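Local coordinates for Lmo0488 protein (Listeria monocytogenes serovar 1/2a, PDB 5TED), which binds shikimate through its effector-binding domain and, as a LysR-type transcriptional regulator, activates transcription of protocatechuate biosynthesis genes in response, at residues D138-S146 and M154-V165; S1-Y11 and D33-T43. All blocks are in the same frame, centred on the assembly; numbering follows the deposited sequence.

Contact 1. Residues D138-S146 and M154-V165; sequences DTAMVGLVS and MPKISSLAHYNV. With SKM ((3R,4S,5R)-3,4,5-trihydroxycyclohex-1-ene-1-carboxylic acid), chain D.
Val-142 of helix 138-146 faces Leu-160 of segment 154-165, a strand end, loop and 3-10 turn beside the helix, with CA atoms 6.9 Å apart here and 5.1 Å apart at Ser-146 and Asn-164. Val-142 CG1 stands over the centre of the Tyr-163 ring, 3.8 Å from its centroid and 13° off the normal, a CH-pi contact, while CG2, anti to the backbone N, meets Leu-160 CD2. Ser-146 CB lies at an edge of the same ring, and the tyrosine also packs against Ala-15 of the second subunit. At the helix's far end Asn-164 N donates to Ser-146 OG (3.1 Å), a bent bond of 142°, and two waters bridge Ser-146 O to Asn-164 O and ND2. Val-165 CG1 fills the corner between Val-145 CG1 and Ser-146 CA.

Toward the other end, Met-141 and Met-154 lie antiparallel alongside one another, SD of the former 3.8 Å from CB of the latter; the bend at chi3 of Met-154 (-58°) carries its CE to Asp-138 O, 3.6 Å away. Asp-138 then takes a shikimate hydroxyl on each carboxylate oxygen, O12 on OD1 (2.5 Å) and O11 on OD2 (2.8 Å), with Pro-155 CG beside O11. The other pairs pack the helix onto the following loop, whereas Asp-138 at the helix start and Pro-155 at the strand end form one wall of the effector pocket of the LysR substrate-binding domain, which is of the periplasmic-binding-protein type.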
loop_
_atom_site.group_PDB
_atom_site.type_symbol
_atom_site.label_atom_id
_atom_site.label_comp_id
_atom_site.label_asym_id
_atom_site.label_seq_id
_atom_site.Cartn_x
_atom_site.Cartn_y
_atom_site.Cartn_z
ATOM N N ASP A 138 4.562 3.184 1.847
ATOM C CA ASP A 138 5.334 4.248 1.204
ATOM C C ASP A 138 4.447 5.299 0.569
ATOM O O ASP A 138 4.788 6.484 0.596
ATOM C CB ASP A 138 6.284 3.655 0.168
ATOM C CG ASP A 138 7.071 2.496 0.730
ATOM O OD1 ASP A 138 6.489 1.399 0.827
ATOM O OD2 ASP A 138 8.241 2.700 1.110
ATOM N N THR A 139 3.315 4.908 -0.027
ATOM C CA THR A 139 2.510 5.950 -0.654
ATOM C C THR A 139 1.919 6.884 0.396
ATOM O O THR A 139 1.813 8.086 0.143
ATOM C CB THR A 139 1.417 5.359 -1.556
ATOM O OG1 THR A 139 0.382 4.804 -0.755
ATOM C CG2 THR A 139 2.000 4.245 -2.406
ATOM N N ALA A 140 1.583 6.364 1.591
ATOM C CA ALA A 140 1.133 7.236 2.678
ATOM C C ALA A 140 2.230 8.217 3.083
ATOM O O ALA A 140 1.948 9.361 3.462
ATOM C CB ALA A 140 0.693 6.404 3.882
ATOM N N MET A 141 3.491 7.780 3.023
ATOM C CA MET A 141 4.605 8.650 3.386
ATOM C C MET A 141 4.771 9.787 2.384
ATOM O O MET A 141 4.784 10.964 2.761
ATOM C CB MET A 141 5.888 7.823 3.500
ATOM C CG MET A 141 7.162 8.637 3.817
ATOM S SD MET A 141 8.522 7.517 4.247
ATOM C CE MET A 141 8.104 6.920 5.865
ATOM N N VAL A 142 4.939 9.462 1.096
ATOM C CA VAL A 142 5.108 10.552 0.140
ATOM C C VAL A 142 3.831 11.395 0.047
ATOM O O VAL A 142 3.892 12.613 -0.201
ATOM C CB VAL A 142 5.564 10.022 -1.232
ATOM C CG1 VAL A 142 4.515 9.127 -1.876
ATOM C CG2 VAL A 142 5.955 11.204 -2.140
ATOM N N GLY A 143 2.669 10.788 0.295
ATOM C CA GLY A 143 1.439 11.567 0.339
ATOM C C GLY A 143 1.523 12.702 1.342
ATOM O O GLY A 143 1.172 13.846 1.038
ATOM N N LEU A 144 2.031 12.409 2.543
ATOM C CA LEU A 144 2.147 13.440 3.572
ATOM C C LEU A 144 3.278 14.417 3.266
ATOM O O LEU A 144 3.153 15.616 3.566
ATOM C CB LEU A 144 2.336 12.799 4.951
ATOM C CG LEU A 144 1.098 12.068 5.490
ATOM C CD1 LEU A 144 1.505 11.150 6.625
ATOM C CD2 LEU A 144 0.053 13.074 5.963
ATOM N N VAL A 145 4.379 13.951 2.658
ATOM C CA VAL A 145 5.428 14.900 2.282
ATOM C C VAL A 145 4.882 15.899 1.280
ATOM O O VAL A 145 5.193 17.094 1.333
ATOM C CB VAL A 145 6.673 14.190 1.712
ATOM C CG1 VAL A 145 7.705 15.247 1.320
ATOM C CG2 VAL A 145 7.275 13.255 2.715
ATOM N N SER A 146 4.019 15.422 0.374
ATOM C CA SER A 146 3.480 16.244 -0.698
ATOM C C SER A 146 2.633 17.405 -0.182
ATOM O O SER A 146 2.497 18.417 -0.885
ATOM C CB SER A 146 2.639 15.358 -1.625
ATOM O OG SER A 146 2.418 15.981 -2.874
ATOM N N MET A 154 13.393 7.617 2.404
ATOM C CA MET A 154 12.632 6.469 1.922
ATOM C C MET A 154 13.301 5.941 0.662
ATOM O O MET A 154 14.177 6.599 0.098
ATOM C CB MET A 154 11.165 6.842 1.648
ATOM C CG MET A 154 10.975 7.872 0.561
ATOM S SD MET A 154 9.291 8.554 0.465
ATOM C CE MET A 154 8.328 7.059 0.202
ATOM N N PRO A 155 12.901 4.759 0.189
ATOM C CA PRO A 155 13.470 4.241 -1.062
ATOM C C PRO A 155 13.066 5.107 -2.240
ATOM O O PRO A 155 11.935 5.589 -2.322
ATOM C CB PRO A 155 12.863 2.832 -1.191
ATOM C CG PRO A 155 12.175 2.544 0.072
ATOM C CD PRO A 155 11.870 3.868 0.742
ATOM N N LYS A 156 13.982 5.260 -3.194
ATOM C CA LYS A 156 13.627 5.924 -4.437
ATOM C C LYS A 156 12.741 4.983 -5.249
ATOM O O LYS A 156 13.165 3.887 -5.614
ATOM C CB LYS A 156 14.883 6.318 -5.204
ATOM C CG LYS A 156 14.584 7.235 -6.384
ATOM C CD LYS A 156 15.763 7.320 -7.347
ATOM C CE LYS A 156 15.915 8.730 -7.886
ATOM N NZ LYS A 156 16.885 8.814 -9.016
ATOM N N ILE A 157 11.482 5.371 -5.456
ATOM C CA ILE A 157 10.507 4.557 -6.166
ATOM C C ILE A 157 9.835 5.426 -7.218
ATOM O O ILE A 157 9.821 6.659 -7.128
ATOM C CB ILE A 157 9.463 3.926 -5.219
ATOM C CG1 ILE A 157 8.730 4.999 -4.413
ATOM C CG2 ILE A 157 10.135 2.936 -4.276
ATOM C CD1 ILE A 157 7.638 4.433 -3.516
ATOM N N SER A 158 9.279 4.756 -8.237
ATOM C CA SER A 158 8.830 5.457 -9.438
ATOM C C SER A 158 7.713 6.452 -9.145
ATOM O O SER A 158 7.556 7.431 -9.884
ATOM C CB SER A 158 8.385 4.447 -10.509
ATOM O OG SER A 158 7.288 3.674 -10.057
ATOM N N SER A 159 6.912 6.207 -8.102
ATOM C CA SER A 159 5.771 7.069 -7.805
ATOM C C SER A 159 6.176 8.458 -7.308
ATOM O O SER A 159 5.365 9.387 -7.381
ATOM C CB SER A 159 4.885 6.396 -6.763
ATOM O OG SER A 159 5.607 6.175 -5.558
ATOM N N LEU A 160 7.398 8.625 -6.795
ATOM C CA LEU A 160 7.782 9.914 -6.220
ATOM C C LEU A 160 7.691 11.031 -7.257
ATOM O O LEU A 160 7.323 12.165 -6.926
ATOM C CB LEU A 160 9.207 9.828 -5.634
ATOM C CG LEU A 160 9.454 8.748 -4.565
ATOM C CD1 LEU A 160 10.897 8.750 -3.996
ATOM C CD2 LEU A 160 8.419 8.807 -3.430
ATOM N N ALA A 161 7.979 10.724 -8.522
ATOM C CA ALA A 161 7.957 11.742 -9.568
ATOM C C ALA A 161 6.571 12.337 -9.801
ATOM O O ALA A 161 6.473 13.379 -10.458
ATOM C CB ALA A 161 8.493 11.154 -10.874
ATOM N N HIS A 162 5.509 11.740 -9.251
ATOM C CA HIS A 162 4.147 12.178 -9.526
ATOM C C HIS A 162 3.493 12.869 -8.337
ATOM O O HIS A 162 2.293 13.163 -8.376
ATOM C CB HIS A 162 3.327 10.983 -10.005
ATOM C CG HIS A 162 4.000 10.238 -11.110
ATOM N ND1 HIS A 162 4.264 10.809 -12.336
ATOM C CD2 HIS A 162 4.537 8.995 -11.149
ATOM C CE1 HIS A 162 4.902 9.935 -13.097
ATOM N NE2 HIS A 162 5.081 8.827 -12.399
ATOM N N TYR A 163 4.260 13.175 -7.302
ATOM C CA TYR A 163 3.802 14.005 -6.202
ATOM C C TYR A 163 4.553 15.329 -6.234
ATOM O O TYR A 163 5.579 15.468 -6.900
ATOM C CB TYR A 163 4.003 13.302 -4.853
ATOM C CG TYR A 163 3.135 12.079 -4.670
ATOM C CD1 TYR A 163 3.461 10.880 -5.291
ATOM C CD2 TYR A 163 2.017 12.108 -3.849
ATOM C CE1 TYR A 163 2.691 9.750 -5.125
ATOM C CE2 TYR A 163 1.225 10.966 -3.669
ATOM C CZ TYR A 163 1.574 9.793 -4.320
ATOM O OH TYR A 163 0.827 8.640 -4.166
ATOM N N ASN A 164 4.015 16.314 -5.520
ATOM C CA ASN A 164 4.608 17.654 -5.489
ATOM C C ASN A 164 5.774 17.669 -4.501
ATOM O O ASN A 164 5.745 18.340 -3.464
ATOM C CB ASN A 164 3.561 18.685 -5.102
ATOM C CG ASN A 164 2.356 18.644 -5.991
ATOM O OD1 ASN A 164 2.479 18.496 -7.198
ATOM N ND2 ASN A 164 1.171 18.786 -5.399
ATOM N N VAL A 165 6.821 16.912 -4.849
ATOM C CA VAL A 165 7.976 16.724 -3.975
ATOM C C VAL A 165 9.261 16.805 -4.787
ATOM O O VAL A 165 9.280 16.560 -5.998
ATOM C CB VAL A 165 7.927 15.373 -3.213
ATOM C CG1 VAL A 165 6.691 15.283 -2.319
ATOM C CG2 VAL A 165 7.958 14.199 -4.199
HETATM O O12 SKM D . 7.403 -0.503 2.254
HETATM C C8 SKM D . 7.846 0.156 3.437
HETATM C C6 SKM D . 7.456 -0.518 4.567
HETATM O O7 SKM D . 7.910 0.140 5.749
HETATM C C5 SKM D . 8.052 -2.056 4.659
HETATM C C4 SKM D . 9.502 -2.120 4.444
HETATM C C1 SKM D . 10.329 -3.337 4.886
HETATM O O2 SKM D . 9.848 -4.116 5.758
HETATM O O3 SKM D . 11.481 -3.537 4.394
HETATM C C10 SKM D . 10.223 -0.918 3.667
HETATM C C9 SKM D . 9.526 0.301 3.387
HETATM O O11 SKM D . 9.885 0.725 2.133
HETATM O O HOH W 1 4.075 20.422 -2.175
HETATM O O HOH W 2 0.432 19.176 -2.496
#

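Contact 2. Residues S1-Y11 and D33-T43; sequences SHGNIDLGFIY and DITFSFFQGAT. With SKM ((3R,4S,5R)-3,4,5-trihydroxycyclohex-1-ene-1-carboxylic acid), chain D.
Asn-4 to Phe-9 pair in parallel with Thr-35 to Gln-40, and the axes of strands 4-10 and 35-41 lie 4.5 Å apart and inclined by 17°, as the two strands of a beta-alpha-beta unit whose crossover helix is 17-26. A ladder of seven backbone hydrogen bonds runs from Thr-35 N to Gly-3 O through to Gly-41 N to Phe-9 O. It uses both N-H and C=O of Ile-5, Leu-7 and Phe-9 on one strand, and N-H and C=O of Thr-35, Ser-37 and Phe-39 on the other. The alternate residues of strand 4-10 look the other way, Asp-6 and Gly-8 bonding to the neighbouring strand 57-60 and the residue before it.

Side chains on the Asn-4 and Asp-6 face continue the polar pattern. Asn-4 CG, anti to the backbone N (chi1 -179°), reaches across so that OD1 accepts Thr-35 OG1 at 2.8 Å, in the carbonyl plane and on a lone pair. ND2 of the same amide makes a weak bond to Asp-6 OD1, which also lies at the edge of the Phe-39 ring. Near the start of the ladder a water accepts from Gly-3 N.

On the opposite face Ile-5 CB packs on Phe-36 CD2 (3.8 Å). Phe-39 O, already bonded to Phe-9 N, sits over one face of the Phe-9 ring. Gln-40 NE2 bonds weakly to Phe-38 O, whereas its OE1 accepts from Glu-136 N and Glu-137 N of the second subunit.

At the shikimate end, Gly-41 CA lies over a face of Tyr-11, whose OH bonds to Glu-136 OE1 of its own chain. Beyond the N-cap residue Ala-42, Thr-43 N donates to the shikimate carboxylate oxygen O2 at 2.8 Å, with an N-H...O angle of 148°.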
loop_
_atom_site.group_PDB
_atom_site.type_symbol
_atom_site.label_atom_id
_atom_site.label_comp_id
_atom_site.label_asym_id
_atom_site.label_seq_id
_atom_site.Cartn_x
_atom_site.Cartn_y
_atom_site.Cartn_z
ATOM N N SER A 1 5.932 -28.311 -14.252
ATOM C CA SER A 1 5.660 -27.880 -12.887
ATOM C C SER A 1 4.202 -27.453 -12.692
ATOM O O SER A 1 3.559 -26.929 -13.605
ATOM C CB SER A 1 6.594 -26.741 -12.504
ATOM O OG SER A 1 7.742 -27.236 -11.841
ATOM N N HIS A 2 3.675 -27.693 -11.495
ATOM C CA HIS A 2 2.329 -27.249 -11.167
ATOM C C HIS A 2 2.274 -26.974 -9.670
ATOM O O HIS A 2 3.289 -27.017 -8.974
ATOM C CB HIS A 2 1.291 -28.273 -11.632
ATOM C CG HIS A 2 1.315 -29.558 -10.867
ATOM N ND1 HIS A 2 2.136 -30.609 -11.209
ATOM C CD2 HIS A 2 0.605 -29.970 -9.787
ATOM C CE1 HIS A 2 1.938 -31.609 -10.368
ATOM N NE2 HIS A 2 1.018 -31.245 -9.494
ATOM N N GLY A 3 1.095 -26.672 -9.166
ATOM C CA GLY A 3 1.000 -26.237 -7.790
ATOM C C GLY A 3 0.947 -24.729 -7.680
ATOM O O GLY A 3 1.047 -23.981 -8.660
ATOM N N ASN A 4 0.799 -24.298 -6.436
ATOM C CA ASN A 4 0.621 -22.903 -6.084
ATOM C C ASN A 4 1.820 -22.405 -5.297
ATOM O O ASN A 4 2.479 -23.171 -4.593
ATOM C CB ASN A 4 -0.636 -22.710 -5.242
ATOM C CG ASN A 4 -0.855 -21.260 -4.869
ATOM O OD1 ASN A 4 -1.206 -20.447 -5.715
ATOM N ND2 ASN A 4 -0.655 -20.929 -3.595
ATOM N N ILE A 5 2.099 -21.112 -5.436
ATOM C CA ILE A 5 3.146 -20.442 -4.678
ATOM C C ILE A 5 2.506 -19.282 -3.936
ATOM O O ILE A 5 1.911 -18.387 -4.554
ATOM C CB ILE A 5 4.294 -19.936 -5.565
ATOM C CG1 ILE A 5 4.995 -21.111 -6.243
ATOM C CG2 ILE A 5 5.269 -19.083 -4.716
ATOM C CD1 ILE A 5 5.940 -20.704 -7.343
ATOM N N ASP A 6 2.615 -19.297 -2.616
ATOM C CA ASP A 6 2.179 -18.161 -1.815
ATOM C C ASP A 6 3.390 -17.281 -1.566
ATOM O O ASP A 6 4.307 -17.663 -0.831
ATOM C CB ASP A 6 1.546 -18.614 -0.507
ATOM C CG ASP A 6 0.217 -19.294 -0.723
ATOM O OD1 ASP A 6 -0.580 -18.810 -1.567
ATOM O OD2 ASP A 6 -0.017 -20.306 -0.055
ATOM N N LEU A 7 3.381 -16.093 -2.158
ATOM C CA LEU A 7 4.528 -15.197 -2.104
ATOM C C LEU A 7 4.143 -13.943 -1.334
ATOM O O LEU A 7 3.238 -13.209 -1.748
ATOM C CB LEU A 7 4.974 -14.858 -3.521
ATOM C CG LEU A 7 6.148 -13.903 -3.623
ATOM C CD1 LEU A 7 7.420 -14.615 -3.094
ATOM C CD2 LEU A 7 6.261 -13.515 -5.091
ATOM N N GLY A 8 4.845 -13.677 -0.241
ATOM C CA GLY A 8 4.649 -12.463 0.547
ATOM C C GLY A 8 5.803 -11.503 0.321
ATOM O O GLY A 8 6.949 -11.930 0.216
ATOM N N PHE A 9 5.496 -10.207 0.253
ATOM C CA PHE A 9 6.555 -9.251 -0.044
ATOM C C PHE A 9 6.262 -7.867 0.523
ATOM O O PHE A 9 5.113 -7.494 0.787
ATOM C CB PHE A 9 6.821 -9.175 -1.550
ATOM C CG PHE A 9 5.612 -8.877 -2.404
ATOM C CD1 PHE A 9 5.216 -7.565 -2.638
ATOM C CD2 PHE A 9 4.910 -9.907 -3.033
ATOM C CE1 PHE A 9 4.138 -7.276 -3.474
ATOM C CE2 PHE A 9 3.825 -9.629 -3.865
ATOM C CZ PHE A 9 3.440 -8.319 -4.087
ATOM N N ILE A 10 7.346 -7.107 0.707
ATOM C CA ILE A 10 7.238 -5.739 1.197
ATOM C C ILE A 10 6.669 -4.861 0.092
ATOM O O ILE A 10 6.890 -5.100 -1.103
ATOM C CB ILE A 10 8.603 -5.220 1.682
ATOM C CG1 ILE A 10 9.637 -5.310 0.557
ATOM C CG2 ILE A 10 9.095 -6.008 2.879
ATOM C CD1 ILE A 10 11.049 -4.797 0.969
ATOM N N TYR A 11 5.926 -3.830 0.509
ATOM C CA TYR A 11 5.062 -3.073 -0.390
ATOM C C TYR A 11 5.771 -2.614 -1.657
ATOM O O TYR A 11 5.183 -2.625 -2.750
ATOM C CB TYR A 11 4.519 -1.863 0.342
ATOM C CG TYR A 11 3.652 -2.182 1.526
ATOM C CD1 TYR A 11 2.363 -2.664 1.356
ATOM C CD2 TYR A 11 4.119 -1.975 2.820
ATOM C CE1 TYR A 11 1.545 -2.933 2.452
ATOM C CE2 TYR A 11 3.310 -2.241 3.928
ATOM C CZ TYR A 11 2.025 -2.722 3.726
ATOM O OH TYR A 11 1.202 -2.977 4.797
ATOM N N ASP A 33 1.423 -23.516 -15.749
ATOM C CA ASP A 33 0.354 -24.029 -14.903
ATOM C C ASP A 33 0.544 -23.703 -13.425
ATOM O O ASP A 33 -0.315 -24.060 -12.617
ATOM C CB ASP A 33 0.230 -25.543 -15.068
ATOM C CG ASP A 33 -0.200 -25.938 -16.463
ATOM O OD1 ASP A 33 -0.741 -25.075 -17.186
ATOM O OD2 ASP A 33 -0.002 -27.119 -16.822
ATOM N N ILE A 34 1.665 -23.091 -13.044
ATOM C CA ILE A 34 1.854 -22.714 -11.647
ATOM C C ILE A 34 0.928 -21.548 -11.313
ATOM O O ILE A 34 0.689 -20.668 -12.149
ATOM C CB ILE A 34 3.324 -22.344 -11.412
ATOM C CG1 ILE A 34 4.216 -23.560 -11.676
ATOM C CG2 ILE A 34 3.522 -21.730 -9.995
ATOM C CD1 ILE A 34 5.675 -23.253 -11.615
ATOM N N THR A 35 0.369 -21.539 -10.108
ATOM C CA THR A 35 -0.464 -20.414 -9.703
ATOM C C THR A 35 0.182 -19.701 -8.523
ATOM O O THR A 35 1.033 -20.261 -7.832
ATOM C CB THR A 35 -1.875 -20.865 -9.320
ATOM O OG1 THR A 35 -1.832 -21.670 -8.121
ATOM C CG2 THR A 35 -2.438 -21.697 -10.456
ATOM N N PHE A 36 -0.232 -18.454 -8.291
ATOM C CA PHE A 36 0.305 -17.638 -7.212
ATOM C C PHE A 36 -0.826 -17.013 -6.407
ATOM O O PHE A 36 -1.905 -16.727 -6.935
ATOM C CB PHE A 36 1.159 -16.474 -7.713
ATOM C CG PHE A 36 2.483 -16.852 -8.300
ATOM C CD1 PHE A 36 2.584 -17.274 -9.615
ATOM C CD2 PHE A 36 3.643 -16.708 -7.552
ATOM C CE1 PHE A 36 3.820 -17.586 -10.167
ATOM C CE2 PHE A 36 4.879 -17.006 -8.099
ATOM C CZ PHE A 36 4.962 -17.444 -9.407
ATOM N N SER A 37 -0.544 -16.762 -5.131
ATOM C CA SER A 37 -1.257 -15.764 -4.344
ATOM C C SER A 37 -0.222 -14.805 -3.776
ATOM O O SER A 37 0.868 -15.236 -3.387
ATOM C CB SER A 37 -2.090 -16.407 -3.240
ATOM O OG SER A 37 -3.362 -16.777 -3.758
ATOM N N PHE A 38 -0.515 -13.506 -3.838
ATOM C CA PHE A 38 0.437 -12.456 -3.495
ATOM C C PHE A 38 -0.015 -11.707 -2.250
ATOM O O PHE A 38 -1.139 -11.194 -2.208
ATOM C CB PHE A 38 0.584 -11.474 -4.653
ATOM C CG PHE A 38 1.016 -12.120 -5.925
ATOM C CD1 PHE A 38 2.309 -12.577 -6.064
ATOM C CD2 PHE A 38 0.123 -12.285 -6.973
ATOM C CE1 PHE A 38 2.721 -13.175 -7.232
ATOM C CE2 PHE A 38 0.517 -12.903 -8.135
ATOM C CZ PHE A 38 1.838 -13.339 -8.269
ATOM N N PHE A 39 0.872 -11.597 -1.270
ATOM C CA PHE A 39 0.589 -10.908 -0.016
ATOM C C PHE A 39 1.548 -9.733 0.157
ATOM O O PHE A 39 2.708 -9.819 -0.250
ATOM C CB PHE A 39 0.697 -11.895 1.143
ATOM C CG PHE A 39 -0.151 -13.115 0.946
ATOM C CD1 PHE A 39 0.320 -14.194 0.204
ATOM C CD2 PHE A 39 -1.440 -13.167 1.455
ATOM C CE1 PHE A 39 -0.470 -15.320 -0.001
ATOM C CE2 PHE A 39 -2.237 -14.299 1.251
ATOM C CZ PHE A 39 -1.750 -15.370 0.526
ATOM N N GLN A 40 1.052 -8.623 0.730
ATOM C CA GLN A 40 1.817 -7.387 0.906
ATOM C C GLN A 40 1.888 -7.025 2.387
ATOM O O GLN A 40 0.906 -7.190 3.117
ATOM C CB GLN A 40 1.174 -6.237 0.113
ATOM C CG GLN A 40 1.188 -6.425 -1.416
ATOM C CD GLN A 40 0.169 -7.427 -1.906
ATOM O OE1 GLN A 40 -1.040 -7.251 -1.705
ATOM N NE2 GLN A 40 0.652 -8.504 -2.554
ATOM N N GLY A 41 3.041 -6.532 2.836
ATOM C CA GLY A 41 3.152 -6.096 4.220
ATOM C C GLY A 41 4.552 -5.614 4.555
ATOM O O GLY A 41 5.417 -5.493 3.677
ATOM N N ALA A 42 4.758 -5.317 5.839
ATOM C CA ALA A 42 6.065 -4.921 6.362
ATOM C C ALA A 42 6.847 -6.156 6.829
ATOM O O ALA A 42 6.271 -7.200 7.152
ATOM C CB ALA A 42 5.922 -3.911 7.514
ATOM N N THR A 43 8.180 -6.015 6.862
ATOM C CA THR A 43 9.067 -7.140 7.159
ATOM C C THR A 43 8.720 -7.820 8.480
ATOM O O THR A 43 8.766 -9.053 8.590
ATOM C CB THR A 43 10.528 -6.675 7.182
ATOM O OG1 THR A 43 10.950 -6.293 5.872
ATOM C CG2 THR A 43 11.454 -7.793 7.672
HETATM O O12 SKM D . 7.403 -0.503 2.254
HETATM C C8 SKM D . 7.846 0.156 3.437
HETATM C C6 SKM D . 7.456 -0.518 4.567
HETATM O O7 SKM D . 7.910 0.140 5.749
HETATM C C5 SKM D . 8.052 -2.056 4.659
HETATM C C4 SKM D . 9.502 -2.120 4.444
HETATM C C1 SKM D . 10.329 -3.337 4.886
HETATM O O2 SKM D . 9.848 -4.116 5.758
HETATM O O3 SKM D . 11.481 -3.537 4.394
HETATM C C10 SKM D . 10.223 -0.918 3.667
HETATM C C9 SKM D . 9.526 0.301 3.387
HETATM O O11 SKM D . 9.885 0.725 2.133
HETATM O O HOH W 3 -1.098 -25.780 -11.077
HETATM O O HOH W 4 -3.478 -18.970 -5.343
#

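Both segments of contact 2 precede those of contact 1 in the chain, and the centres of the two contacts lie 26 Å apart, with shikimate between them. Contact 2 belongs to the beta-alpha-beta unit around helix 17-26, contact 1 to helix 138-146 and the chain that follows it; strands 4-10, 35-41 and 152-155 are all part of one mixed sheet. The two contacts touch where Asp-138 OD1 comes within 3.8 Å of Tyr-11 CB, and they grip opposite ends of shikimate. Both also reach the second subunit: Phe-38 and Gln-40 of contact 2 pack against Leu-144 and Ala-140 of the neighbouring copy, placing pocket elements beside the dimer interface.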